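Local atomic coordinates of protein-tyrosine-phosphatase (Shewanella sp., PDB entry 2Z72), a protein that catalyses the hydrolysis of protein phosphotyrosine as a cold-active, zinc-containing phosphatase of the calcineurin-like phosphoesterase family, the two metals probably activating water for attack on the phosphate. Residues D114-G119 and E124-M129; V143-G148 and G188-S193; V74-V79 and L87-K92; E151-V154 and L159-V162; E7-Y12 and D167-L172. All blocks are in the same frame, centred on the assembly; numbering follows the deposited sequence. Where two conformers were deposited one is given.

Contact 1 of 5, residues D114-G119 and E124-M129; sequences DIFDRG and EVLWFM. With ZN (zinc ion), chain B; ZN (zinc ion), chain C.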
# COMPACT_ATOMS: atom_id res chain seq x y z
N ASP A 114 2.59 1.67 -2.83
CA ASP A 114 3.49 1.14 -3.88
C ASP A 114 3.59 -0.35 -3.90
O ASP A 114 4.65 -0.97 -3.96
CB ASP A 114 4.87 1.81 -3.83
CG ASP A 114 4.93 3.14 -4.54
OD1 ASP A 114 6.14 3.63 -4.71
OD2 ASP A 114 3.89 3.71 -4.89
N ILE A 115 2.39 -0.99 -3.95
CA ILE A 115 2.26 -2.37 -4.39
C ILE A 115 2.57 -2.51 -5.87
O ILE A 115 3.26 -3.42 -6.31
CB ILE A 115 0.85 -2.92 -4.11
CG1 ILE A 115 0.64 -3.11 -2.61
CG2 ILE A 115 0.61 -4.20 -4.90
CD1 ILE A 115 -0.75 -3.49 -2.19
N PHE A 116 2.01 -1.60 -6.67
CA PHE A 116 2.18 -1.67 -8.13
C PHE A 116 3.61 -1.35 -8.58
O PHE A 116 4.36 -0.64 -7.92
CB PHE A 116 1.27 -0.69 -8.81
CG PHE A 116 -0.19 -1.07 -8.82
CD1 PHE A 116 -1.07 -0.62 -7.85
CD2 PHE A 116 -0.67 -1.88 -9.82
CE1 PHE A 116 -2.39 -0.98 -7.90
CE2 PHE A 116 -1.98 -2.24 -9.86
CZ PHE A 116 -2.85 -1.78 -8.92
N ASP A 117 3.90 -1.90 -9.75
CA ASP A 117 4.97 -1.55 -10.68
C ASP A 117 6.31 -2.17 -10.29
O ASP A 117 6.55 -2.59 -9.16
CB ASP A 117 5.06 -0.02 -10.83
CG ASP A 117 3.91 0.59 -11.59
OD1 ASP A 117 3.82 1.85 -11.59
OD2 ASP A 117 3.13 -0.18 -12.21
N ARG A 118 7.15 -2.23 -11.32
CA ARG A 118 8.48 -2.81 -11.37
C ARG A 118 8.44 -4.32 -11.34
O ARG A 118 9.02 -4.99 -12.20
CB ARG A 118 9.44 -2.24 -10.32
CG ARG A 118 10.83 -2.81 -10.57
CD ARG A 118 11.83 -2.19 -9.57
NE ARG A 118 13.09 -2.94 -9.63
CZ ARG A 118 14.25 -2.50 -9.17
NH1 ARG A 118 14.32 -1.29 -8.61
NH2 ARG A 118 15.33 -3.28 -9.29
N GLY A 119 7.79 -4.92 -10.36
CA GLY A 119 7.84 -6.36 -10.16
C GLY A 119 6.81 -7.13 -10.95
O GLY A 119 5.94 -6.60 -11.60
N GLU A 124 -0.56 -11.13 -7.27
CA GLU A 124 -0.33 -11.94 -6.09
C GLU A 124 -0.32 -11.03 -4.86
O GLU A 124 -0.93 -11.36 -3.86
CB GLU A 124 0.96 -12.74 -6.20
CG GLU A 124 0.93 -13.84 -7.28
CD GLU A 124 1.00 -13.41 -8.70
OE1 GLU A 124 1.31 -12.26 -9.06
OE2 GLU A 124 0.68 -14.32 -9.55
N VAL A 125 0.41 -9.93 -4.92
CA VAL A 125 0.42 -9.00 -3.80
C VAL A 125 -0.93 -8.44 -3.55
O VAL A 125 -1.40 -8.37 -2.38
CB VAL A 125 1.47 -7.89 -3.98
CG1 VAL A 125 1.42 -6.97 -2.76
CG2 VAL A 125 2.87 -8.46 -4.14
N LEU A 126 -1.63 -7.98 -4.60
CA LEU A 126 -2.92 -7.35 -4.40
C LEU A 126 -3.91 -8.28 -3.74
O LEU A 126 -4.59 -7.93 -2.76
CB LEU A 126 -3.44 -6.83 -5.75
CG LEU A 126 -2.73 -5.60 -6.34
CD1 LEU A 126 -3.12 -5.42 -7.78
CD2 LEU A 126 -3.06 -4.32 -5.58
N TRP A 127 -4.04 -9.50 -4.28
CA TRP A 127 -5.04 -10.41 -3.72
C TRP A 127 -4.64 -10.88 -2.33
O TRP A 127 -5.53 -11.17 -1.51
CB TRP A 127 -5.33 -11.58 -4.67
CG TRP A 127 -6.11 -11.17 -5.87
CD1 TRP A 127 -5.72 -11.11 -7.16
CD2 TRP A 127 -7.48 -10.71 -5.84
NE1 TRP A 127 -6.74 -10.67 -7.94
CE2 TRP A 127 -7.84 -10.41 -7.17
CE3 TRP A 127 -8.45 -10.54 -4.83
CZ2 TRP A 127 -9.10 -9.95 -7.51
CZ3 TRP A 127 -9.70 -10.07 -5.18
CH2 TRP A 127 -10.02 -9.78 -6.50
N PHE A 128 -3.36 -11.03 -2.05
CA PHE A 128 -2.91 -11.35 -0.73
C PHE A 128 -3.31 -10.24 0.23
O PHE A 128 -3.83 -10.53 1.32
CB PHE A 128 -1.39 -11.57 -0.72
CG PHE A 128 -0.82 -11.69 0.68
CD1 PHE A 128 -1.00 -12.82 1.45
CD2 PHE A 128 -0.10 -10.64 1.20
CE1 PHE A 128 -0.49 -12.90 2.73
CE2 PHE A 128 0.41 -10.73 2.49
CZ PHE A 128 0.24 -11.87 3.26
N MET A 129 -3.07 -9.00 -0.14
CA MET A 129 -3.40 -7.87 0.76
C MET A 129 -4.90 -7.72 0.93
O MET A 129 -5.32 -7.32 2.02
CB MET A 129 -2.73 -6.61 0.26
CG MET A 129 -1.22 -6.56 0.38
SD MET A 129 -0.59 -6.91 2.03
CE MET A 129 -1.32 -5.54 2.92
ZN ZN B . 8.14 2.84 -4.45
ZN ZN C . 6.80 5.79 -4.34
O HOH W 1 10.18 2.41 -4.08
O HOH W 2 8.41 4.77 -4.78
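I115 sends its side chain from the loop 114-119 onto the flank of helix 122-138, where V125, L126 and M129 receive it. All contacts between the two segments are apolar. The CG2 methyl of I115, anti to the backbone N, sits between two residues of the helix: it is 3.6 Å from CG1 of V125 and 3.7 Å from CD2 of L126. The other branch runs on past V125, and its CD1 ends 4.0 Å from CG of M129, one helical turn further on. L126 also crosses the F116 side chain at about a right angle and brings CD1 to within 3.8 Å of F116 CZ. Metal coordination lies at the start of the segment. D114 OD1 bridges both zinc ions, 2.2 Å from the one shared with D78 and H80 and 2.3 Å from the one shared with N149, H207 and H286, and a water also links the two metals. The backbone N atoms of D114 and F116 are held by the carboxylate of E151. A bridging aspartate on a loop that follows a strand, with the next helix packed behind it, is characteristic of the dinuclear metal site of calcineurin-like phosphoesterases.

Contact 2 of 5, residues V143-G148 and G188-S193; sequences VHLLMG and GQWLRS
L145, on strand 142-145, and W190, on helix 186-192, meet with their side chains nearly perpendicular in the buried interior. From CB the leucine chain leads to CG, placed away from the backbone N (chi1 175°), and the second torsion (chi2 55°) sets CD2 as the methyl that meets the helix. CD2 lies 3.6 Å from CH2 of W190, at the six-membered end of the indole, and 3.9 Å from CD2 of L191. The other methyl, CD1, packs against I115 of the loop 114-119. Two residues on, M147 follows a different course. Its chain bends at both chi2 and chi3, and SD comes to rest 3.8 Å from the carbonyl O of L191 and 4.4 Å from its CB. The indole NE1 donates a hydrogen bond to D133 OD2. Within the segment 188-193, S193 OG donates to W190 O at 2.7 Å, in the carbonyl plane and on a lone pair, while S193 N donates to the same oxygen. No hydrogen bond joins the two segments; their cohesion rests on methyl, indole and thioether packing.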
# COMPACT_ATOMS: atom_id res chain seq x y z
N VAL A 143 -5.78 -3.87 8.47
CA VAL A 143 -4.77 -3.48 7.51
C VAL A 143 -5.17 -2.13 6.94
O VAL A 143 -6.29 -1.94 6.46
CB VAL A 143 -4.72 -4.51 6.34
CG1 VAL A 143 -3.85 -4.00 5.21
CG2 VAL A 143 -4.28 -5.87 6.83
N HIS A 144 -4.25 -1.20 7.01
CA HIS A 144 -4.33 0.09 6.38
C HIS A 144 -3.44 0.04 5.15
O HIS A 144 -2.22 0.15 5.23
CB HIS A 144 -3.81 1.21 7.29
CG HIS A 144 -4.49 1.25 8.61
ND1 HIS A 144 -5.68 1.95 8.84
CD2 HIS A 144 -4.13 0.70 9.79
CE1 HIS A 144 -5.94 1.78 10.09
NE2 HIS A 144 -5.05 1.01 10.73
N LEU A 145 -4.08 -0.15 3.97
CA LEU A 145 -3.33 -0.06 2.73
C LEU A 145 -3.44 1.38 2.26
O LEU A 145 -4.56 1.82 1.95
CB LEU A 145 -3.90 -0.96 1.66
CG LEU A 145 -3.25 -0.83 0.28
CD1 LEU A 145 -1.73 -1.04 0.33
CD2 LEU A 145 -3.90 -1.78 -0.68
N LEU A 146 -2.34 2.12 2.26
CA LEU A 146 -2.36 3.49 1.82
C LEU A 146 -1.99 3.55 0.35
O LEU A 146 -1.20 2.75 -0.18
CB LEU A 146 -1.40 4.40 2.59
CG LEU A 146 -1.52 4.31 4.10
CD1 LEU A 146 -0.57 5.31 4.75
CD2 LEU A 146 -2.96 4.54 4.57
N MET A 147 -2.55 4.54 -0.34
CA MET A 147 -2.18 4.82 -1.73
C MET A 147 -0.82 5.46 -1.85
O MET A 147 -0.53 6.46 -1.20
CB MET A 147 -3.17 5.77 -2.37
CG MET A 147 -4.59 5.28 -2.47
SD MET A 147 -4.84 4.06 -3.81
CE MET A 147 -4.97 5.12 -5.21
N GLY A 148 0.04 4.87 -2.67
CA GLY A 148 1.30 5.47 -3.03
C GLY A 148 1.28 6.11 -4.35
O GLY A 148 0.25 6.14 -5.07
N GLY A 188 -10.04 -2.33 -8.20
CA GLY A 188 -10.15 -0.90 -8.35
C GLY A 188 -11.10 -0.32 -7.36
O GLY A 188 -10.85 0.82 -6.87
N GLN A 189 -12.22 -0.94 -7.06
CA GLN A 189 -13.18 -0.47 -6.08
C GLN A 189 -12.55 -0.48 -4.69
O GLN A 189 -12.69 0.50 -3.91
CB GLN A 189 -14.42 -1.36 -6.11
CG GLN A 189 -15.22 -1.19 -7.38
CD GLN A 189 -16.15 -2.34 -7.67
OE1 GLN A 189 -16.42 -3.20 -6.87
NE2 GLN A 189 -16.65 -2.33 -8.91
N TRP A 190 -11.87 -1.55 -4.36
CA TRP A 190 -11.16 -1.67 -3.09
C TRP A 190 -10.14 -0.57 -2.94
O TRP A 190 -10.10 0.16 -1.91
CB TRP A 190 -10.53 -3.01 -3.03
CG TRP A 190 -9.67 -3.39 -1.88
CD1 TRP A 190 -9.95 -3.51 -0.56
CD2 TRP A 190 -8.30 -3.82 -2.02
NE1 TRP A 190 -8.86 -3.94 0.16
CE2 TRP A 190 -7.85 -4.14 -0.73
CE3 TRP A 190 -7.44 -3.93 -3.08
CZ2 TRP A 190 -6.54 -4.59 -0.48
CZ3 TRP A 190 -6.15 -4.39 -2.85
CH2 TRP A 190 -5.72 -4.71 -1.57
N LEU A 191 -9.29 -0.33 -3.93
CA LEU A 191 -8.28 0.71 -3.85
C LEU A 191 -8.90 2.08 -3.71
O LEU A 191 -8.38 2.92 -2.98
CB LEU A 191 -7.37 0.68 -5.07
CG LEU A 191 -6.46 -0.55 -5.19
CD1 LEU A 191 -5.82 -0.58 -6.56
CD2 LEU A 191 -5.40 -0.57 -4.08
N ARG A 192 -10.01 2.36 -4.40
CA ARG A 192 -10.66 3.66 -4.35
C ARG A 192 -11.33 3.96 -3.00
O ARG A 192 -11.76 5.07 -2.79
CB ARG A 192 -11.64 3.79 -5.51
CG ARG A 192 -10.90 4.09 -6.83
CD ARG A 192 -11.83 3.93 -8.02
NE ARG A 192 -11.19 4.23 -9.27
CZ ARG A 192 -10.41 3.39 -9.94
NH1 ARG A 192 -9.88 3.79 -11.10
NH2 ARG A 192 -10.16 2.20 -9.48
N SER A 193 -11.38 2.97 -2.10
CA SER A 193 -11.86 3.16 -0.76
C SER A 193 -10.75 3.60 0.22
O SER A 193 -11.04 3.98 1.34
CB SER A 193 -12.59 1.97 -0.20
OG SER A 193 -11.69 0.94 0.14

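Contact 3 of 5, residues V74-V79 and L87-K92; sequences VALSDV and LTLLKK. With ZN (zinc ion), chain B.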
# COMPACT_ATOMS: atom_id res chain seq x y z
N VAL A 74 2.49 -2.67 12.83
CA VAL A 74 3.61 -2.98 11.96
C VAL A 74 3.47 -2.17 10.69
O VAL A 74 2.38 -1.97 10.14
CB VAL A 74 3.55 -4.51 11.76
CG1 VAL A 74 2.32 -4.97 10.99
CG2 VAL A 74 4.78 -4.96 11.02
N ALA A 75 4.60 -1.67 10.17
CA ALA A 75 4.59 -0.86 8.96
C ALA A 75 5.65 -1.35 7.99
O ALA A 75 6.74 -1.78 8.39
CB ALA A 75 4.83 0.60 9.30
N LEU A 76 5.33 -1.24 6.72
CA LEU A 76 6.19 -1.65 5.62
C LEU A 76 5.67 -1.00 4.36
O LEU A 76 4.60 -0.42 4.34
CB LEU A 76 6.35 -3.17 5.48
CG LEU A 76 5.06 -3.93 5.04
CD1 LEU A 76 5.42 -5.38 4.73
CD2 LEU A 76 3.97 -3.93 6.08
N SER A 77 6.42 -1.08 3.25
CA SER A 77 6.06 -0.28 2.08
C SER A 77 6.81 -0.73 0.85
O SER A 77 7.78 -1.45 0.90
CB SER A 77 6.52 1.15 2.37
OG SER A 77 5.88 2.09 1.52
N ASP A 78 6.33 -0.27 -0.30
CA ASP A 78 7.04 -0.34 -1.58
C ASP A 78 7.39 -1.77 -1.95
O ASP A 78 8.49 -2.11 -2.38
CB ASP A 78 8.29 0.56 -1.55
CG ASP A 78 7.91 2.03 -1.47
OD1 ASP A 78 7.77 2.71 -2.50
OD2 ASP A 78 7.69 2.50 -0.32
N VAL A 79 6.38 -2.65 -1.84
CA VAL A 79 6.58 -4.04 -2.27
C VAL A 79 6.85 -4.13 -3.78
O VAL A 79 7.59 -5.02 -4.19
CB VAL A 79 5.37 -4.86 -1.80
CG1 VAL A 79 5.36 -6.25 -2.40
CG2 VAL A 79 5.30 -4.93 -0.28
N LEU A 87 5.90 -12.22 1.43
CA LEU A 87 5.42 -13.35 2.17
C LEU A 87 6.48 -13.85 3.12
O LEU A 87 6.22 -14.16 4.30
CB LEU A 87 4.97 -14.46 1.24
CG LEU A 87 4.13 -15.57 1.84
CD1 LEU A 87 2.69 -15.12 2.12
CD2 LEU A 87 4.08 -16.71 0.84
N THR A 88 7.72 -13.98 2.63
CA THR A 88 8.79 -14.45 3.49
C THR A 88 8.99 -13.53 4.71
O THR A 88 9.14 -13.99 5.83
CB THR A 88 10.09 -14.56 2.68
OG1 THR A 88 9.89 -15.62 1.75
CG2 THR A 88 11.30 -14.87 3.56
N LEU A 89 8.97 -12.20 4.45
CA LEU A 89 9.16 -11.27 5.54
C LEU A 89 8.07 -11.44 6.59
O LEU A 89 8.33 -11.47 7.81
CB LEU A 89 9.16 -9.84 4.97
CG LEU A 89 9.11 -8.74 6.07
CD1 LEU A 89 10.30 -8.80 7.00
CD2 LEU A 89 9.02 -7.37 5.36
N LEU A 90 6.82 -11.54 6.16
CA LEU A 90 5.71 -11.63 7.11
C LEU A 90 5.72 -12.94 7.85
O LEU A 90 5.35 -13.04 9.01
CB LEU A 90 4.38 -11.38 6.41
CG LEU A 90 4.20 -9.99 5.80
CD1 LEU A 90 2.86 -9.90 5.10
CD2 LEU A 90 4.38 -8.86 6.83
N LYS A 91 6.15 -14.03 7.18
CA LYS A 91 6.29 -15.30 7.84
C LYS A 91 7.39 -15.24 8.89
O LYS A 91 7.22 -15.72 10.04
CB LYS A 91 6.61 -16.44 6.85
CG LYS A 91 5.46 -16.91 5.96
CD LYS A 91 5.98 -17.75 4.76
CE LYS A 91 6.68 -19.02 5.28
NZ LYS A 91 7.19 -19.88 4.14
N LYS A 92 8.56 -14.69 8.48
CA LYS A 92 9.69 -14.68 9.42
C LYS A 92 9.40 -13.81 10.63
O LYS A 92 9.90 -14.14 11.72
CB LYS A 92 10.91 -14.16 8.68
CG LYS A 92 11.50 -15.15 7.68
CD LYS A 92 12.30 -16.21 8.36
CE LYS A 92 12.80 -17.26 7.36
NZ LYS A 92 13.53 -18.32 8.07
ZN ZN B . 8.14 2.84 -4.45
O HOH W 1 10.18 2.41 -4.08
O HOH W 2 8.41 4.77 -4.78
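L76 reaches from strand 72-76 toward L89 and L90 of helix 83-92, and its CD1 methyl makes the closest approaches. Along the strand, V74 precedes it with its side chain on M109 of the neighbouring strand 108-111, while the backbone of A75 bonds to L316 in the strand 315-319. At L76 the side chain takes the less common first torsion (chi1 68°), with CG lodged between the backbone N and the carbonyl carbon. CD1 is thereby placed 4.2 Å from CD2 of L89 and, equally, 4.2 Å from CD2 of L90. The two approaches differ: L76 and L89 run past each other in opposite directions, whereas L90 lies crosswise to L76. Both are ordinary van der Waals contacts. S77 then leaves the strand, and its OG donates to D78 OD2 at 2.6 Å, meeting that oxygen from above the carboxylate plane. The other oxygen, OD1 of D78, binds a zinc ion at 2.0 Å, so the serine braces the second oxygen of a metal ligand. V79 packs on M111, L86 and V125. The strand belongs to a beta-alpha-beta unit, 72-76, 83-92 and 108-111: it lies between strands 108-111 and 315-319 in the sheet, and the helix packs over it with F128 of helix 122-138 touching L87 and L90.

Contact 4 of 5, residues E151-V154 and L159-V162; sequences EQMV and LRYV
M153 on helix 149-156 brings its thioether against R160 and Y161 of the turn 159-162. The Met-aromatic contact is made at the edge of the tyrosine: SD lies near the ring plane, 5.1 Å from the centroid and 86° off its normal. The bend at chi3 (-73°) brings the terminal methyl CE to 3.9 Å from Y161 CE1, out of the ring plane. R160 brings NH2 to 3.7 Å from SD, while its salt bridge runs to D158. The segment 159-162 forms a type I beta turn, closed by a weak bond from V162 N to L159 O, in the loop that follows the helix near the dinuclear metal site of this phosphoesterase. Within the turn, the CB of R160 sits over the centre of one face of the Y161 ring, and Y161 OH in turn lies over the centre of one face of the R160 guanidinium. Purely apolar contact comes from V154, whose CG2 is 4.4 Å from CG2 of V162. A methyl of L159, CD2, lies 4.0 Å from the carbonyl O of V154.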
# COMPACT_ATOMS: atom_id res chain seq x y z
N GLU A 151 0.19 3.55 -7.12
CA GLU A 151 -1.24 3.34 -7.21
C GLU A 151 -1.91 4.45 -7.99
O GLU A 151 -2.77 4.22 -8.82
CB GLU A 151 -1.89 3.19 -5.83
CG GLU A 151 -1.64 1.89 -5.11
CD GLU A 151 -0.20 1.65 -4.75
OE1 GLU A 151 0.31 0.55 -4.97
OE2 GLU A 151 0.40 2.62 -4.21
N GLN A 152 -1.53 5.71 -7.67
CA GLN A 152 -2.12 6.84 -8.35
C GLN A 152 -1.78 6.85 -9.85
O GLN A 152 -2.64 7.06 -10.71
CB GLN A 152 -1.66 8.17 -7.72
CG GLN A 152 -2.12 8.32 -6.27
CD GLN A 152 -1.50 9.50 -5.56
OE1 GLN A 152 -0.42 9.97 -5.93
NE2 GLN A 152 -2.20 9.99 -4.54
N MET A 153 -0.53 6.56 -10.16
CA MET A 153 -0.10 6.52 -11.56
C MET A 153 -0.87 5.46 -12.34
O MET A 153 -1.47 5.74 -13.37
CB MET A 153 1.40 6.26 -11.65
CG MET A 153 2.13 7.61 -11.55
SD MET A 153 3.87 7.50 -11.97
CE MET A 153 4.57 6.67 -10.55
N VAL A 154 -0.91 4.22 -11.83
CA VAL A 154 -1.60 3.15 -12.52
C VAL A 154 -3.04 3.49 -12.72
O VAL A 154 -3.60 3.36 -13.83
CB VAL A 154 -1.41 1.80 -11.80
CG1 VAL A 154 -2.38 0.77 -12.30
CG2 VAL A 154 0.06 1.34 -11.98
N LEU A 159 1.64 4.69 -17.12
CA LEU A 159 2.01 3.29 -17.14
C LEU A 159 3.48 3.08 -17.40
O LEU A 159 3.92 1.96 -17.80
CB LEU A 159 1.11 2.55 -18.19
CG LEU A 159 -0.38 2.82 -17.98
CD1 LEU A 159 -1.20 2.13 -19.04
CD2 LEU A 159 -0.85 2.39 -16.60
N ARG A 160 4.29 4.10 -17.15
CA ARG A 160 5.72 4.03 -17.44
C ARG A 160 6.44 2.89 -16.75
O ARG A 160 7.49 2.47 -17.27
CB ARG A 160 6.43 5.33 -17.07
CG ARG A 160 6.03 6.46 -17.97
CD ARG A 160 6.68 7.78 -17.55
NE ARG A 160 5.99 8.22 -16.30
CZ ARG A 160 6.43 9.20 -15.56
NH1 ARG A 160 7.53 9.86 -15.88
NH2 ARG A 160 5.79 9.53 -14.46
N TYR A 161 5.97 2.45 -15.59
CA TYR A 161 6.72 1.56 -14.72
C TYR A 161 6.11 0.17 -14.59
O TYR A 161 6.59 -0.68 -13.79
CB TYR A 161 6.90 2.23 -13.33
CG TYR A 161 7.45 3.65 -13.53
CD1 TYR A 161 6.67 4.75 -13.32
CD2 TYR A 161 8.69 3.88 -14.03
CE1 TYR A 161 7.11 6.04 -13.50
CE2 TYR A 161 9.17 5.18 -14.21
CZ TYR A 161 8.36 6.23 -13.96
OH TYR A 161 8.76 7.54 -14.14
N VAL A 162 5.12 -0.16 -15.39
CA VAL A 162 4.47 -1.46 -15.39
C VAL A 162 5.38 -2.50 -16.02
O VAL A 162 5.92 -2.30 -17.11
CB VAL A 162 3.13 -1.37 -16.13
CG1 VAL A 162 2.42 -2.70 -16.13
CG2 VAL A 162 2.23 -0.29 -15.46

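Contact 5 of 5, residues E7-Y12 and D167-L172; sequences EFDGPY and DIATTL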
# COMPACT_ATOMS: atom_id res chain seq x y z
N GLU A 7 2.96 -16.77 -19.73
CA GLU A 7 2.57 -16.34 -18.43
C GLU A 7 1.29 -16.95 -17.84
O GLU A 7 0.37 -17.38 -18.52
CB GLU A 7 2.37 -14.81 -18.62
CG GLU A 7 3.47 -14.15 -19.44
CD GLU A 7 4.63 -13.82 -18.55
OE1 GLU A 7 4.53 -14.02 -17.31
OE2 GLU A 7 5.63 -13.36 -19.12
N PHE A 8 1.25 -16.88 -16.52
CA PHE A 8 0.05 -17.06 -15.72
C PHE A 8 -0.14 -15.80 -14.91
O PHE A 8 0.82 -15.39 -14.25
CB PHE A 8 0.17 -18.28 -14.81
CG PHE A 8 0.23 -19.60 -15.55
CD1 PHE A 8 1.40 -20.01 -16.15
CD2 PHE A 8 -0.87 -20.43 -15.65
CE1 PHE A 8 1.46 -21.19 -16.81
CE2 PHE A 8 -0.82 -21.67 -16.30
CZ PHE A 8 0.36 -22.02 -16.88
N ASP A 9 -1.32 -15.21 -14.95
CA ASP A 9 -1.54 -13.92 -14.29
C ASP A 9 -3.02 -13.74 -14.01
O ASP A 9 -3.86 -14.17 -14.79
CB ASP A 9 -1.04 -12.80 -15.17
CG ASP A 9 -1.20 -11.40 -14.60
OD1 ASP A 9 -1.43 -10.51 -15.44
OD2 ASP A 9 -1.07 -11.24 -13.37
N GLY A 10 -3.33 -13.08 -12.94
CA GLY A 10 -4.71 -12.78 -12.56
C GLY A 10 -5.07 -13.30 -11.21
O GLY A 10 -4.21 -13.72 -10.43
N PRO A 11 -6.36 -13.29 -10.86
CA PRO A 11 -7.44 -12.86 -11.72
C PRO A 11 -7.64 -11.36 -11.74
O PRO A 11 -7.23 -10.64 -10.82
CB PRO A 11 -8.63 -13.53 -11.04
CG PRO A 11 -8.30 -13.54 -9.57
CD PRO A 11 -6.81 -13.80 -9.55
N TYR A 12 -8.26 -10.89 -12.82
CA TYR A 12 -8.79 -9.55 -12.95
C TYR A 12 -10.31 -9.69 -12.83
O TYR A 12 -10.94 -10.32 -13.67
CB TYR A 12 -8.40 -8.96 -14.29
CG TYR A 12 -6.91 -8.81 -14.47
CD1 TYR A 12 -6.11 -9.83 -15.00
CD2 TYR A 12 -6.24 -7.66 -14.06
CE1 TYR A 12 -4.75 -9.67 -15.17
CE2 TYR A 12 -4.91 -7.52 -14.21
CZ TYR A 12 -4.15 -8.53 -14.74
OH TYR A 12 -2.78 -8.31 -14.86
N ASP A 167 1.73 -6.88 -20.54
CA ASP A 167 1.18 -6.69 -21.91
C ASP A 167 0.34 -7.90 -22.37
O ASP A 167 -0.49 -7.76 -23.25
CB ASP A 167 2.33 -6.45 -22.93
CG ASP A 167 3.08 -5.19 -22.82
OD1 ASP A 167 4.09 -4.99 -23.54
OD2 ASP A 167 2.68 -4.31 -22.02
N ILE A 168 0.60 -9.08 -21.81
CA ILE A 168 -0.22 -10.23 -22.14
C ILE A 168 -1.65 -9.97 -21.69
O ILE A 168 -2.63 -10.07 -22.45
CB ILE A 168 0.37 -11.55 -21.57
CG1 ILE A 168 1.77 -11.89 -22.08
CG2 ILE A 168 -0.61 -12.70 -21.83
CD1 ILE A 168 1.78 -12.08 -23.59
N ALA A 169 -1.84 -9.57 -20.42
CA ALA A 169 -3.17 -9.32 -19.90
C ALA A 169 -3.84 -8.20 -20.67
O ALA A 169 -5.03 -8.31 -21.00
CB ALA A 169 -3.08 -8.99 -18.42
N THR A 170 -3.14 -7.10 -20.95
CA THR A 170 -3.81 -6.00 -21.64
C THR A 170 -4.21 -6.37 -23.05
O THR A 170 -5.24 -5.94 -23.54
CB THR A 170 -2.99 -4.70 -21.60
OG1 THR A 170 -1.67 -4.93 -22.12
CG2 THR A 170 -2.83 -4.21 -20.18
N THR A 171 -3.40 -7.19 -23.71
CA THR A 171 -3.77 -7.66 -25.09
C THR A 171 -4.94 -8.60 -24.99
O THR A 171 -5.95 -8.45 -25.70
CB THR A 171 -2.56 -8.30 -25.76
OG1 THR A 171 -1.56 -7.29 -25.96
CG2 THR A 171 -2.96 -8.77 -27.17
N LEU A 172 -4.88 -9.63 -24.14
CA LEU A 172 -5.91 -10.67 -24.12
C LEU A 172 -7.24 -10.20 -23.58
O LEU A 172 -8.27 -10.60 -24.09
CB LEU A 172 -5.42 -11.88 -23.34
CG LEU A 172 -4.27 -12.64 -24.00
CD1 LEU A 172 -3.81 -13.76 -23.09
CD2 LEU A 172 -4.69 -13.23 -25.37
O HOH W 3 -0.24 -10.59 -18.06
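Strand 8-14 passes alongside helix 166-172, with D9 and A169 closest in the backbone (CA atoms 7.4 Å apart) and E7 and I168 at 7.7 Å. The strand is an outer member of a three-stranded antiparallel sheet, ordered 8-14, 22-27 and 30-35, and the helix packs on strands 8-14 and 22-27, where I168 and L172 touch I26. Between D9 and Y12 the chain contains G10, at backbone angles suited to glycine, and a cis peptide bond before P11. Side chains D9 and Y12 then meet the helix together at one small residue. The methyl of A169 lies 3.6 Å from Y12 OH and 3.7 Å from D9 OD1. The aspartate and tyrosine are joined to each other: Y12 OH donates to D9 OD1 at 2.6 Å, on the syn side of the carboxylate, and OD1 lies in the plane of the ring at its edge. The other oxygen, OD2, is bonded to N123. Farther toward the N-terminus, E7 crosses I168 roughly square on, CG to CG1 at 3.9 Å, while its carboxylate makes a salt bridge with R165. One water bridges the segments, donating to D9 OD1 at 2.9 Å and accepting a weak bond from A169 N.

In the fold
Contacts 3, 1 and 2 follow one another along the chain; contacts 3 and 2 reach the same mixed sheet, and contact 1 lies on the loop after its strand 108-111. Contact 1 is about 12 Å, centre to centre, from each of contacts 2, 3 and 4, and touches all three; contacts 2 and 3 are about 17 Å apart without touching. Contact 4 is nested within the loop closed by contact 2. Contact 5, at the N-terminal three-stranded sheet, encloses contacts 1, 3 and 4 in sequence and alternates with contact 2; a hydrogen bond from W127 NE1 to P11 O joins it to contact 1. The loops after strands 72-76 and 108-111, carrying D78 and D114, converge on the zinc ions.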